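Local atomic coordinates of inositol polyphosphate multikinase alpha (Arabidopsis thaliana, PDB entry 4FRF), a protein that phosphorylates a broad range of inositol phosphates with ATP, converting inositol 1,4,5-trisphosphate in two steps to inositol 1,3,4,5,6-pentakisphosphate. Residues A78-P83 with R229-L234; G120-G125 with L143-D148; G151-L156 with I259-E264; Y204-C209 with V246-F251. All coordinates share one frame; numbering follows the deposited sequence.

Contact 1: residues A78-P83 with R229-L234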
loop_
_atom_site.group_PDB
_atom_site.type_symbol
_atom_site.label_atom_id
_atom_site.label_comp_id
_atom_site.label_asym_id
_atom_site.label_seq_id
_atom_site.Cartn_x
_atom_site.Cartn_y
_atom_site.Cartn_z
ATOM N N ALA A 78 25.564 7.197 17.014
ATOM C CA ALA A 78 26.608 8.018 17.602
ATOM C C ALA A 78 26.041 9.053 18.570
ATOM O O ALA A 78 26.631 9.329 19.603
ATOM C CB ALA A 78 27.399 8.699 16.515
ATOM N N GLU A 79 24.880 9.604 18.242
ATOM C CA GLU A 79 24.309 10.705 19.017
ATOM C C GLU A 79 23.513 10.235 20.239
ATOM O O GLU A 79 22.797 11.043 20.873
ATOM C CB GLU A 79 23.392 11.560 18.128
ATOM C CG GLU A 79 24.067 12.146 16.890
ATOM C CD GLU A 79 23.090 12.301 15.722
ATOM O OE1 GLU A 79 21.978 12.837 15.938
ATOM O OE2 GLU A 79 23.440 11.883 14.591
ATOM N N TYR A 80 23.559 8.931 20.528
ATOM C CA TYR A 80 22.710 8.398 21.589
ATOM C C TYR A 80 23.515 7.773 22.697
ATOM O O TYR A 80 24.446 7.007 22.444
ATOM C CB TYR A 80 21.685 7.405 21.035
ATOM C CG TYR A 80 20.595 8.050 20.192
ATOM C CD1 TYR A 80 19.426 8.544 20.778
ATOM C CD2 TYR A 80 20.745 8.172 18.812
ATOM C CE1 TYR A 80 18.446 9.145 20.007
ATOM C CE2 TYR A 80 19.766 8.761 18.038
ATOM C CZ TYR A 80 18.621 9.238 18.634
ATOM O OH TYR A 80 17.665 9.824 17.852
ATOM N N THR A 81 23.168 8.125 23.933
ATOM C CA THR A 81 23.889 7.639 25.105
ATOM C C THR A 81 23.386 6.259 25.484
ATOM O O THR A 81 24.175 5.276 25.516
ATOM C CB THR A 81 23.706 8.588 26.312
ATOM O OG1 THR A 81 24.462 9.821 26.090
ATOM C CG2 THR A 81 24.227 7.904 27.566
ATOM N N LYS A 82 22.067 6.200 25.786
ATOM C CA LYS A 82 21.424 4.938 26.082
ATOM C C LYS A 82 20.199 4.815 25.197
ATOM O O LYS A 82 19.118 5.302 25.544
ATOM C CB LYS A 82 21.037 4.862 27.558
ATOM C CG LYS A 82 22.219 4.740 28.465
ATOM C CD LYS A 82 21.838 4.776 29.948
ATOM C CE LYS A 82 23.094 4.898 30.848
ATOM N NZ LYS A 82 24.262 4.110 30.321
ATOM N N PRO A 83 20.372 4.209 24.020
ATOM C CA PRO A 83 19.278 4.125 23.075
ATOM C C PRO A 83 18.623 2.762 23.071
ATOM O O PRO A 83 19.316 1.750 23.064
ATOM C CB PRO A 83 19.974 4.356 21.738
ATOM C CG PRO A 83 21.357 3.783 21.932
ATOM C CD PRO A 83 21.669 3.865 23.406
ATOM N N ARG A 229 14.117 12.420 22.007
ATOM C CA ARG A 229 14.778 12.633 20.717
ATOM C C ARG A 229 14.601 11.440 19.746
ATOM O O ARG A 229 15.577 10.930 19.196
ATOM C CB ARG A 229 16.267 12.959 20.936
ATOM C CG ARG A 229 16.961 13.579 19.725
ATOM C CD ARG A 229 17.878 14.737 20.125
ATOM N NE ARG A 229 19.030 14.312 20.926
ATOM C CZ ARG A 229 20.056 13.594 20.459
ATOM N NH1 ARG A 229 20.049 13.151 19.200
ATOM N NH2 ARG A 229 21.071 13.278 21.265
ATOM N N PRO A 230 13.339 11.030 19.508
ATOM C CA PRO A 230 13.016 9.865 18.671
ATOM C C PRO A 230 13.358 10.098 17.212
ATOM O O PRO A 230 13.191 11.202 16.716
ATOM C CB PRO A 230 11.504 9.747 18.821
ATOM C CG PRO A 230 11.057 11.128 19.100
ATOM C CD PRO A 230 12.130 11.775 19.899
ATOM N N GLN A 231 13.787 9.054 16.512
ATOM C CA GLN A 231 14.129 9.211 15.109
ATOM C C GLN A 231 13.884 8.009 14.219
ATOM O O GLN A 231 14.138 6.866 14.607
ATOM C CB GLN A 231 15.557 9.705 14.950
ATOM C CG GLN A 231 15.612 11.159 14.590
ATOM C CD GLN A 231 16.987 11.752 14.721
ATOM O OE1 GLN A 231 17.959 11.064 15.065
ATOM N NE2 GLN A 231 17.079 13.055 14.483
ATOM N N VAL A 232 13.466 8.303 12.986
ATOM C CA VAL A 232 13.173 7.294 11.978
ATOM C C VAL A 232 14.215 7.326 10.866
ATOM O O VAL A 232 14.709 8.392 10.498
ATOM C CB VAL A 232 11.787 7.539 11.341
ATOM C CG1 VAL A 232 11.530 6.545 10.232
ATOM C CG2 VAL A 232 10.707 7.453 12.384
ATOM N N LYS A 233 14.527 6.157 10.316
ATOM C CA LYS A 233 15.449 6.057 9.192
ATOM C C LYS A 233 15.249 4.747 8.435
ATOM O O LYS A 233 14.688 3.790 8.963
ATOM C CB LYS A 233 16.906 6.201 9.655
ATOM C CG LYS A 233 17.249 7.614 10.132
ATOM C CD LYS A 233 18.709 7.985 9.876
ATOM C CE LYS A 233 18.904 9.519 9.785
ATOM N NZ LYS A 233 18.207 10.293 10.869
ATOM N N LEU A 234 15.636 4.745 7.169
ATOM C CA LEU A 234 15.552 3.567 6.350
ATOM C C LEU A 234 16.938 3.016 6.193
ATOM O O LEU A 234 17.876 3.769 6.019
ATOM C CB LEU A 234 15.018 3.934 4.976
ATOM C CG LEU A 234 13.520 3.924 4.752
ATOM C CD1 LEU A 234 12.825 4.846 5.738
ATOM C CD2 LEU A 234 13.234 4.330 3.323
#
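Tyr80 and Arg229 meet in two ways: the phenol hydroxyl reaches the arginine's backbone carbonyl, and the guanidinium folds back over the phenol. The Tyr80 hydroxyl lies between two oxygens of the other segment, with OH 2.7 Å from Arg229 O and 3.1 Å from Gln231 OE1, so that one proton faces two possible acceptors. Arg229 O sits in the plane of the tyrosine ring at its edge, whereas the Gln231 amide is turned steeply against that ring, the two planes lying 78° apart. Gln231 CB also lies 3.6 Å from Tyr80 OH. Over one face of the ring, toward the rim, stands Arg229 NH1, 4.2 Å above the plane; with its CZ 5.1 Å from the ring centroid, this is at most a weak cation-pi attraction. Arg229 starts with CG anti to its backbone N (chi1 -164°), then bends at chi2 and chi3, which carries the guanidinium across to Glu79. There NH2 donates to the backbone Glu79 O at 2.9 Å, in the carbonyl plane. NH1 also forms a long salt bridge to Glu79 OE1 at 3.8 Å, the carboxylate and guanidinium planes nearly parallel, 7° apart. Tyr80 packs on Val214 and Glu216 of strand 209-216, and Glu216 accepts from the backbone N of Thr81 and Lys82. The contact thus fastens the approach to strand 83-90 across strand 209-216 to the start of strand 231-235, at one side of the antiparallel kinase sheet; Pro83 begins the PxxxDxKxG signature of inositol phosphate kinases.

Contact 2: residues G120-G125 with L143-D148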
loop_
_atom_site.group_PDB
_atom_site.type_symbol
_atom_site.label_atom_id
_atom_site.label_comp_id
_atom_site.label_asym_id
_atom_site.label_seq_id
_atom_site.Cartn_x
_atom_site.Cartn_y
_atom_site.Cartn_z
ATOM N N GLY A 120 1.381 -5.002 7.041
ATOM C CA GLY A 120 2.346 -4.426 6.094
ATOM C C GLY A 120 3.833 -4.845 6.214
ATOM O O GLY A 120 4.632 -4.565 5.313
ATOM N N PHE A 121 4.199 -5.540 7.295
ATOM C CA PHE A 121 5.555 -5.420 7.823
ATOM C C PHE A 121 5.964 -6.549 8.775
ATOM O O PHE A 121 5.212 -7.504 8.972
ATOM C CB PHE A 121 5.665 -4.112 8.552
ATOM C CG PHE A 121 4.713 -3.986 9.691
ATOM C CD1 PHE A 121 3.428 -3.491 9.490
ATOM C CD2 PHE A 121 5.106 -4.331 10.977
ATOM C CE1 PHE A 121 2.544 -3.344 10.554
ATOM C CE2 PHE A 121 4.249 -4.174 12.047
ATOM C CZ PHE A 121 2.954 -3.686 11.836
ATOM N N ARG A 122 7.132 -6.395 9.412
ATOM C CA ARG A 122 7.731 -7.474 10.210
ATOM C C ARG A 122 8.826 -6.969 11.176
ATOM O O ARG A 122 9.947 -6.669 10.750
ATOM C CB ARG A 122 8.337 -8.521 9.282
ATOM C CG ARG A 122 8.437 -9.906 9.878
ATOM C CD ARG A 122 9.527 -10.760 9.197
ATOM N NE ARG A 122 9.642 -10.531 7.758
ATOM C CZ ARG A 122 10.356 -11.295 6.929
ATOM N NH1 ARG A 122 11.005 -12.360 7.383
ATOM N NH2 ARG A 122 10.417 -11.005 5.641
ATOM N N ILE A 123 8.522 -6.935 12.473
ATOM C CA ILE A 123 9.530 -6.593 13.472
ATOM C C ILE A 123 10.661 -7.631 13.458
ATOM O O ILE A 123 10.424 -8.821 13.666
ATOM C CB ILE A 123 8.924 -6.516 14.854
ATOM C CG1 ILE A 123 7.864 -5.434 14.889
ATOM C CG2 ILE A 123 9.979 -6.217 15.858
ATOM C CD1 ILE A 123 7.015 -5.480 16.103
ATOM N N SER A 124 11.873 -7.175 13.136
ATOM C CA SER A 124 13.000 -8.074 12.851
ATOM C C SER A 124 13.883 -8.194 14.068
ATOM O O SER A 124 14.691 -9.126 14.191
ATOM C CB SER A 124 13.837 -7.538 11.689
ATOM O OG SER A 124 13.234 -7.812 10.441
ATOM N N GLY A 125 13.778 -7.201 14.933
ATOM C CA GLY A 125 14.561 -7.158 16.114
ATOM C C GLY A 125 14.403 -5.827 16.785
ATOM O O GLY A 125 14.017 -4.838 16.152
ATOM N N LEU A 143 13.176 -15.797 17.009
ATOM C CA LEU A 143 11.975 -15.788 17.835
ATOM C C LEU A 143 10.909 -14.810 17.347
ATOM O O LEU A 143 9.713 -15.116 17.391
ATOM C CB LEU A 143 12.328 -15.468 19.280
ATOM C CG LEU A 143 11.247 -15.817 20.292
ATOM C CD1 LEU A 143 11.218 -17.331 20.521
ATOM C CD2 LEU A 143 11.471 -15.061 21.594
ATOM N N LEU A 144 11.337 -13.625 16.921
ATOM C CA LEU A 144 10.395 -12.608 16.438
ATOM C C LEU A 144 9.735 -12.964 15.073
ATOM O O LEU A 144 8.691 -12.405 14.711
ATOM C CB LEU A 144 11.063 -11.231 16.383
ATOM C CG LEU A 144 11.551 -10.641 17.711
ATOM C CD1 LEU A 144 12.365 -9.377 17.480
ATOM C CD2 LEU A 144 10.389 -10.364 18.655
ATOM N N ARG A 145 10.339 -13.909 14.344
ATOM C CA ARG A 145 9.760 -14.414 13.094
ATOM C C ARG A 145 8.426 -15.115 13.347
ATOM O O ARG A 145 7.583 -15.217 12.450
ATOM C CB ARG A 145 10.742 -15.359 12.360
ATOM C CG ARG A 145 11.413 -14.740 11.099
ATOM C CD ARG A 145 12.810 -15.367 10.824
ATOM N NE ARG A 145 13.426 -14.921 9.554
ATOM C CZ ARG A 145 13.934 -13.699 9.327
ATOM N NH1 ARG A 145 13.825 -12.737 10.242
ATOM N NH2 ARG A 145 14.519 -13.424 8.160
ATOM N N GLY A 146 8.216 -15.550 14.585
ATOM C CA GLY A 146 6.986 -16.254 14.944
ATOM C C GLY A 146 5.837 -15.353 15.382
ATOM O O GLY A 146 4.740 -15.831 15.640
ATOM N N LEU A 147 6.091 -14.053 15.485
ATOM C CA LEU A 147 5.080 -13.124 15.977
ATOM C C LEU A 147 3.837 -13.080 15.076
ATOM O O LEU A 147 3.944 -13.053 13.846
ATOM C CB LEU A 147 5.666 -11.722 16.120
ATOM C CG LEU A 147 6.538 -11.425 17.338
ATOM C CD1 LEU A 147 6.963 -9.961 17.318
ATOM C CD2 LEU A 147 5.810 -11.754 18.644
ATOM N N ASP A 148 2.662 -13.095 15.697
ATOM C CA ASP A 148 1.414 -12.878 14.985
ATOM C C ASP A 148 0.937 -11.446 15.236
ATOM O O ASP A 148 1.635 -10.661 15.883
ATOM C CB ASP A 148 0.361 -13.899 15.420
ATOM C CG ASP A 148 -0.100 -13.708 16.867
ATOM O OD1 ASP A 148 0.271 -12.697 17.509
ATOM O OD2 ASP A 148 -0.851 -14.573 17.355
#
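This is a buried strand-to-helix packing contact, in which Leu144 of helix 141-145 leans on the backbone of strand 121-130, with two arginine side chains meeting beside it. Leu144 CB lies 3.7 Å from Ile123 O. Its CG is anti to the carbonyl carbon (chi1 -63°), and the CD1 branch continues to Gly125, coming 3.4 Å from that CA. The same methyl touches the Ile123 side chain more loosely, 4.3 Å from CG2. Gly125 belongs to a classic beta bulge: it and Ser124 both face Asp87 of strand 83-90, the strand carrying the PxxxDxKxG signature of inositol phosphate kinases, whose Asp87 and Lys89 are bonded to this strand through their backbones. On the other side of the contact Arg122 places NH1 over the centre of the Arg145 guanidinium, 3.7 Å above its plane, the two flat groups being 52° apart. The charges are alike, but Arg122 has its counter-ion in Asp111, through a salt bridge from NH2. Putting an alanine in place of Arg145 removes the flat group over which NH1 rests, and would probably leave NH1 without its neighbour on that side, while Asp111 still holds the guanidinium. Beyond, Ile123 and Leu147 both pack on Thr155 of helix 149-158.

Contact 3: residues G151-L156 with I259-E264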
loop_
_atom_site.group_PDB
_atom_site.type_symbol
_atom_site.label_atom_id
_atom_site.label_comp_id
_atom_site.label_asym_id
_atom_site.label_seq_id
_atom_site.Cartn_x
_atom_site.Cartn_y
_atom_site.Cartn_z
ATOM N N GLY A 151 0.945 -10.379 18.813
ATOM C CA GLY A 151 2.357 -10.324 19.153
ATOM C C GLY A 151 2.983 -8.992 18.769
ATOM O O GLY A 151 3.601 -8.316 19.609
ATOM N N ALA A 152 2.776 -8.588 17.512
ATOM C CA ALA A 152 3.410 -7.381 16.972
ATOM C C ALA A 152 2.911 -6.124 17.661
ATOM O O ALA A 152 3.674 -5.198 17.925
ATOM C CB ALA A 152 3.187 -7.289 15.484
ATOM N N ARG A 153 1.622 -6.102 17.956
ATOM C CA ARG A 153 1.019 -4.952 18.577
ATOM C C ARG A 153 1.541 -4.826 19.981
ATOM O O ARG A 153 1.775 -3.728 20.462
ATOM C CB ARG A 153 -0.505 -5.069 18.563
ATOM C CG ARG A 153 -1.215 -3.915 19.250
ATOM C CD ARG A 153 -2.560 -3.568 18.571
ATOM N NE ARG A 153 -3.365 -4.752 18.246
ATOM C CZ ARG A 153 -3.668 -5.129 17.003
ATOM N NH1 ARG A 153 -3.257 -4.406 15.969
ATOM N NH2 ARG A 153 -4.407 -6.210 16.791
ATOM N N LEU A 154 1.810 -5.968 20.606
ATOM C CA LEU A 154 2.367 -5.998 21.955
ATOM C C LEU A 154 3.822 -5.559 21.940
ATOM O O LEU A 154 4.235 -4.709 22.727
ATOM C CB LEU A 154 2.254 -7.400 22.554
ATOM C CG LEU A 154 2.791 -7.566 23.976
ATOM C CD1 LEU A 154 1.750 -7.129 24.991
ATOM C CD2 LEU A 154 3.205 -9.000 24.218
ATOM N N THR A 155 4.601 -6.158 21.051
ATOM C CA THR A 155 5.988 -5.800 20.914
ATOM C C THR A 155 6.154 -4.308 20.696
ATOM O O THR A 155 6.983 -3.665 21.346
ATOM C CB THR A 155 6.608 -6.517 19.764
ATOM O OG1 THR A 155 6.457 -7.924 19.960
ATOM C CG2 THR A 155 8.081 -6.169 19.665
ATOM N N LEU A 156 5.350 -3.755 19.792
ATOM C CA LEU A 156 5.428 -2.337 19.465
ATOM C C LEU A 156 5.097 -1.485 20.656
ATOM O O LEU A 156 5.359 -0.291 20.659
ATOM C CB LEU A 156 4.491 -1.993 18.322
ATOM C CG LEU A 156 5.041 -2.281 16.931
ATOM C CD1 LEU A 156 3.956 -2.079 15.915
ATOM C CD2 LEU A 156 6.197 -1.371 16.636
ATOM N N ILE A 259 1.795 2.523 10.153
ATOM C CA ILE A 259 1.365 3.802 10.737
ATOM C C ILE A 259 0.117 3.614 11.582
ATOM O O ILE A 259 -0.079 4.304 12.595
ATOM C CB ILE A 259 1.122 4.901 9.675
ATOM C CG1 ILE A 259 2.451 5.386 9.105
ATOM C CG2 ILE A 259 0.388 6.101 10.285
ATOM C CD1 ILE A 259 2.362 6.763 8.466
ATOM N N ASN A 260 -0.704 2.643 11.201
ATOM C CA ASN A 260 -1.969 2.436 11.895
ATOM C C ASN A 260 -1.790 1.785 13.255
ATOM O O ASN A 260 -2.461 2.180 14.221
ATOM C CB ASN A 260 -2.951 1.630 11.046
ATOM C CG ASN A 260 -4.328 1.575 11.659
ATOM O OD1 ASN A 260 -4.729 0.547 12.214
ATOM N ND2 ASN A 260 -5.042 2.703 11.624
ATOM N N PHE A 261 -0.884 0.794 13.331
ATOM C CA PHE A 261 -0.570 0.116 14.602
ATOM C C PHE A 261 -0.129 1.125 15.644
ATOM O O PHE A 261 -0.593 1.120 16.785
ATOM C CB PHE A 261 0.542 -0.873 14.408
ATOM C CG PHE A 261 0.094 -2.218 13.988
ATOM C CD1 PHE A 261 0.246 -3.299 14.837
ATOM C CD2 PHE A 261 -0.332 -2.447 12.691
ATOM C CE1 PHE A 261 -0.072 -4.590 14.414
ATOM C CE2 PHE A 261 -0.682 -3.735 12.266
ATOM C CZ PHE A 261 -0.548 -4.801 13.121
ATOM N N ILE A 262 0.758 2.010 15.227
ATOM C CA ILE A 262 1.285 3.021 16.093
ATOM C C ILE A 262 0.232 4.056 16.448
ATOM O O ILE A 262 0.253 4.627 17.523
ATOM C CB ILE A 262 2.526 3.666 15.468
ATOM C CG1 ILE A 262 3.685 2.684 15.555
ATOM C CG2 ILE A 262 2.877 4.968 16.159
ATOM C CD1 ILE A 262 4.849 3.041 14.728
ATOM N N ARG A 263 -0.727 4.259 15.568
ATOM C CA ARG A 263 -1.775 5.225 15.860
ATOM C C ARG A 263 -2.780 4.661 16.879
ATOM O O ARG A 263 -3.198 5.365 17.805
ATOM C CB ARG A 263 -2.465 5.698 14.578
ATOM C CG ARG A 263 -2.664 7.220 14.552
ATOM C CD ARG A 263 -3.013 7.764 13.165
ATOM N NE ARG A 263 -4.441 7.769 12.925
ATOM C CZ ARG A 263 -4.989 7.548 11.730
ATOM N NH1 ARG A 263 -4.218 7.328 10.661
ATOM N NH2 ARG A 263 -6.307 7.567 11.591
ATOM N N GLU A 264 -3.101 3.373 16.735
ATOM C CA GLU A 264 -3.852 2.633 17.741
ATOM C C GLU A 264 -3.281 2.914 19.103
ATOM O O GLU A 264 -3.979 3.373 20.022
ATOM C CB GLU A 264 -3.718 1.141 17.479
ATOM C CG GLU A 264 -4.549 0.622 16.314
ATOM C CD GLU A 264 -5.852 -0.026 16.769
ATOM O OE1 GLU A 264 -5.853 -0.696 17.844
ATOM O OE2 GLU A 264 -6.865 0.115 16.041
#
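Gly151 O is gripped twice by Thr155, which donates its backbone N at 2.8 Å and its hydroxyl OG1 at 2.9 Å, the hydroxyl coming from above the carbonyl plane. This pair of hydrogen bonds to one carbonyl belongs to the first turns of helix 149-158, whose other side, with Ala152, Arg153 and Leu156, meets Phe261. The Phe261 ring projects from helix 249-265 between the two helices and is touched by all three. Arg153 lies over one face: its NH1 is 3.5 Å from Phe261 CE1, and the guanidinium is tilted 29° from the ring plane. CG anti to the backbone N (chi1 178°), followed by bends at chi2 and chi3, brings the chain round to that position. The Leu156 methyl CD1 abuts the root of the ring, 3.9 Å from Phe261 CB, while Ala152 CB approaches CE1 obliquely at 4.4 Å. Here two helices pack across one another on the sheet, their segment axes 10.2 Å apart with a crossing angle of -61°. Leu156 rests on Ile123, and both Leu156 and Thr155 on Met86 of the adjacent strand; Phe121 meets Phe261 edge-to-face, so the same sheet face supports both helices. At the outer margin Glu264 OE1 lies 4.8 Å from Arg153 NE, opposite charges near each other without a bond; Arg153 also has a long, weak ion pair with Asp150. The second subunit closes on this margin, its Gly245 packing on Arg153 and its Ile247 on Asn260.

Contact 4: residues Y204-C209 with V246-F251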
loop_
_atom_site.group_PDB
_atom_site.type_symbol
_atom_site.label_atom_id
_atom_site.label_comp_id
_atom_site.label_asym_id
_atom_site.label_seq_id
_atom_site.Cartn_x
_atom_site.Cartn_y
_atom_site.Cartn_z
ATOM N N TYR A 204 12.710 5.592 -6.724
ATOM C CA TYR A 204 13.295 4.336 -6.269
ATOM C C TYR A 204 12.214 3.378 -5.785
ATOM O O TYR A 204 11.154 3.810 -5.295
ATOM C CB TYR A 204 14.321 4.588 -5.156
ATOM C CG TYR A 204 15.382 5.601 -5.518
ATOM C CD1 TYR A 204 16.536 5.215 -6.187
ATOM C CD2 TYR A 204 15.223 6.945 -5.209
ATOM C CE1 TYR A 204 17.505 6.139 -6.539
ATOM C CE2 TYR A 204 16.191 7.879 -5.549
ATOM C CZ TYR A 204 17.326 7.471 -6.215
ATOM O OH TYR A 204 18.287 8.393 -6.569
ATOM N N HIS A 205 12.457 2.084 -6.011
ATOM C CA HIS A 205 11.708 1.019 -5.353
ATOM C C HIS A 205 12.588 0.396 -4.288
ATOM O O HIS A 205 13.631 -0.222 -4.596
ATOM C CB HIS A 205 11.296 -0.053 -6.350
ATOM C CG HIS A 205 10.162 0.349 -7.231
ATOM N ND1 HIS A 205 9.867 -0.309 -8.409
ATOM C CD2 HIS A 205 9.245 1.341 -7.111
ATOM C CE1 HIS A 205 8.819 0.263 -8.975
ATOM N NE2 HIS A 205 8.420 1.262 -8.206
ATOM N N PHE A 206 12.166 0.535 -3.037
ATOM C CA PHE A 206 12.977 0.099 -1.920
ATOM C C PHE A 206 12.809 -1.390 -1.592
ATOM O O PHE A 206 12.370 -1.743 -0.506
ATOM C CB PHE A 206 12.694 0.976 -0.705
ATOM C CG PHE A 206 13.226 2.369 -0.841
ATOM C CD1 PHE A 206 14.580 2.640 -0.598
ATOM C CD2 PHE A 206 12.406 3.398 -1.279
ATOM C CE1 PHE A 206 15.087 3.936 -0.729
ATOM C CE2 PHE A 206 12.897 4.691 -1.427
ATOM C CZ PHE A 206 14.242 4.964 -1.140
ATOM N N ASN A 207 13.216 -2.255 -2.516
ATOM C CA ASN A 207 13.052 -3.693 -2.336
ATOM C C ASN A 207 13.715 -4.205 -1.086
ATOM O O ASN A 207 14.919 -4.079 -0.936
ATOM C CB ASN A 207 13.676 -4.448 -3.492
ATOM C CG ASN A 207 12.992 -4.190 -4.802
ATOM O OD1 ASN A 207 13.573 -4.451 -5.854
ATOM N ND2 ASN A 207 11.734 -3.721 -4.760
ATOM N N SER A 208 12.955 -4.912 -0.257
ATOM C CA SER A 208 13.549 -5.758 0.793
ATOM C C SER A 208 14.399 -4.951 1.770
ATOM O O SER A 208 15.596 -5.164 1.886
ATOM C CB SER A 208 14.372 -6.876 0.155
ATOM O OG SER A 208 14.622 -7.892 1.096
ATOM N N CYS A 209 13.738 -4.115 2.555
ATOM C CA CYS A 209 14.353 -2.924 3.093
ATOM C C CYS A 209 13.637 -2.535 4.415
ATOM O O CYS A 209 12.447 -2.764 4.561
ATOM C CB CYS A 209 14.247 -1.835 2.017
ATOM S SG CYS A 209 14.637 -0.151 2.470
ATOM N N VAL A 246 6.780 4.262 -11.324
ATOM C CA VAL A 246 5.762 3.532 -10.584
ATOM C C VAL A 246 6.074 3.681 -9.100
ATOM O O VAL A 246 7.176 3.360 -8.671
ATOM C CB VAL A 246 5.790 2.029 -10.952
ATOM C CG1 VAL A 246 4.732 1.263 -10.181
ATOM C CG2 VAL A 246 5.609 1.842 -12.434
ATOM N N ILE A 247 5.123 4.178 -8.313
ATOM C CA ILE A 247 5.373 4.368 -6.886
ATOM C C ILE A 247 5.819 3.059 -6.232
ATOM O O ILE A 247 5.677 1.988 -6.824
ATOM C CB ILE A 247 4.146 4.927 -6.126
ATOM C CG1 ILE A 247 3.035 3.885 -6.016
ATOM C CG2 ILE A 247 3.680 6.283 -6.697
ATOM C CD1 ILE A 247 1.959 4.280 -5.005
ATOM N N ASP A 248 6.396 3.148 -5.027
ATOM C CA ASP A 248 6.744 1.938 -4.272
ATOM C C ASP A 248 5.547 1.468 -3.456
ATOM O O ASP A 248 5.504 1.637 -2.236
ATOM C CB ASP A 248 7.942 2.173 -3.360
ATOM C CG ASP A 248 8.563 0.875 -2.891
ATOM O OD1 ASP A 248 7.892 -0.168 -3.037
ATOM O OD2 ASP A 248 9.725 0.878 -2.425
ATOM N N HIS A 249 4.539 0.931 -4.159
ATOM C CA HIS A 249 3.240 0.589 -3.543
ATOM C C HIS A 249 3.411 -0.482 -2.456
ATOM O O HIS A 249 2.895 -0.340 -1.330
ATOM C CB HIS A 249 2.218 0.161 -4.603
ATOM C CG HIS A 249 2.706 -0.915 -5.524
ATOM N ND1 HIS A 249 2.647 -2.253 -5.200
ATOM C CD2 HIS A 249 3.168 -0.860 -6.798
ATOM C CE1 HIS A 249 3.103 -2.974 -6.215
ATOM N NE2 HIS A 249 3.418 -2.154 -7.200
ATOM N N ASN A 250 4.260 -1.460 -2.744
ATOM C CA ASN A 250 4.601 -2.462 -1.763
ATOM C C ASN A 250 5.068 -1.863 -0.427
ATOM O O ASN A 250 4.503 -2.152 0.625
ATOM C CB ASN A 250 5.647 -3.385 -2.318
ATOM C CG ASN A 250 6.324 -4.170 -1.259
ATOM O OD1 ASN A 250 5.744 -5.085 -0.682
ATOM N ND2 ASN A 250 7.569 -3.833 -0.989
ATOM N N PHE A 251 6.063 -0.994 -0.483
ATOM C CA PHE A 251 6.471 -0.238 0.692
ATOM C C PHE A 251 5.315 0.594 1.264
ATOM O O PHE A 251 5.092 0.600 2.467
ATOM C CB PHE A 251 7.648 0.674 0.358
ATOM C CG PHE A 251 8.430 1.123 1.558
ATOM C CD1 PHE A 251 9.504 0.369 2.030
ATOM C CD2 PHE A 251 8.138 2.321 2.187
ATOM C CE1 PHE A 251 10.230 0.790 3.099
ATOM C CE2 PHE A 251 8.887 2.754 3.260
ATOM C CZ PHE A 251 9.925 1.986 3.720
#
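Asp248 lays its carboxylate beside the ring edge of Phe206, the two planes only 10° apart, and serves as N-cap of helix 249-265. The carboxylate divides its oxygens between two backbone donors. OD2 accepts from Phe206 N at 2.5 Å, while OD1 caps the helix by accepting from Phe251 N at 3.2 Å, the two donors out of the carboxylate plane, on opposite sides of it. With chi1 at -163° the carboxylate swings opposite its own amide and faces Phe206, itself the centre of an inverse gamma turn. Substituting an alanine for Asp248 would probably leave the amides of Phe206 and Phe251 without their acceptor and loosen the turn from the helix start. His205 meets the incoming chain with its ring edge: NE2 points at Val246 O, near the ring plane, at a distance too short to be trusted, and is weakly bonded to Ile247 O at 3.2 Å. Its other nitrogen, ND1, lies close to a bound sulfate ion. The second subunit borders this site, where its Ser118 O accepts a hydrogen bond from His249 NE2. Phe206 further packs on Phe237, Val240 and Trp197, while Phe251 stacks on Phe198. Phe206 and Phe251 come closest at Phe206 CB and Phe251 CD1, 4.2 Å apart.

From the N terminus, 78-83 opens contact 1 and runs into strand 83-90. Contact 2 then closes the short excursion from strand 121-130 to helix 141-145, nested within the loop of contact 1. Helix 149-158 follows directly and opens contact 3; contacts 2 and 3 abut where strand 121-130 and the end of 143-148 meet the two helices. Both 151-156 and 204-209 open before 229-234 closes contact 1, and their partners come after it, so contacts 3 and 4 cross contact 1. Contact 4 closes at the beginning of helix 249-265, nested inside contact 3, which ends farther along that helix. Leu234 touching Phe251 joins contact 1 to contact 4, and the second subunit borders contacts 3 and 4.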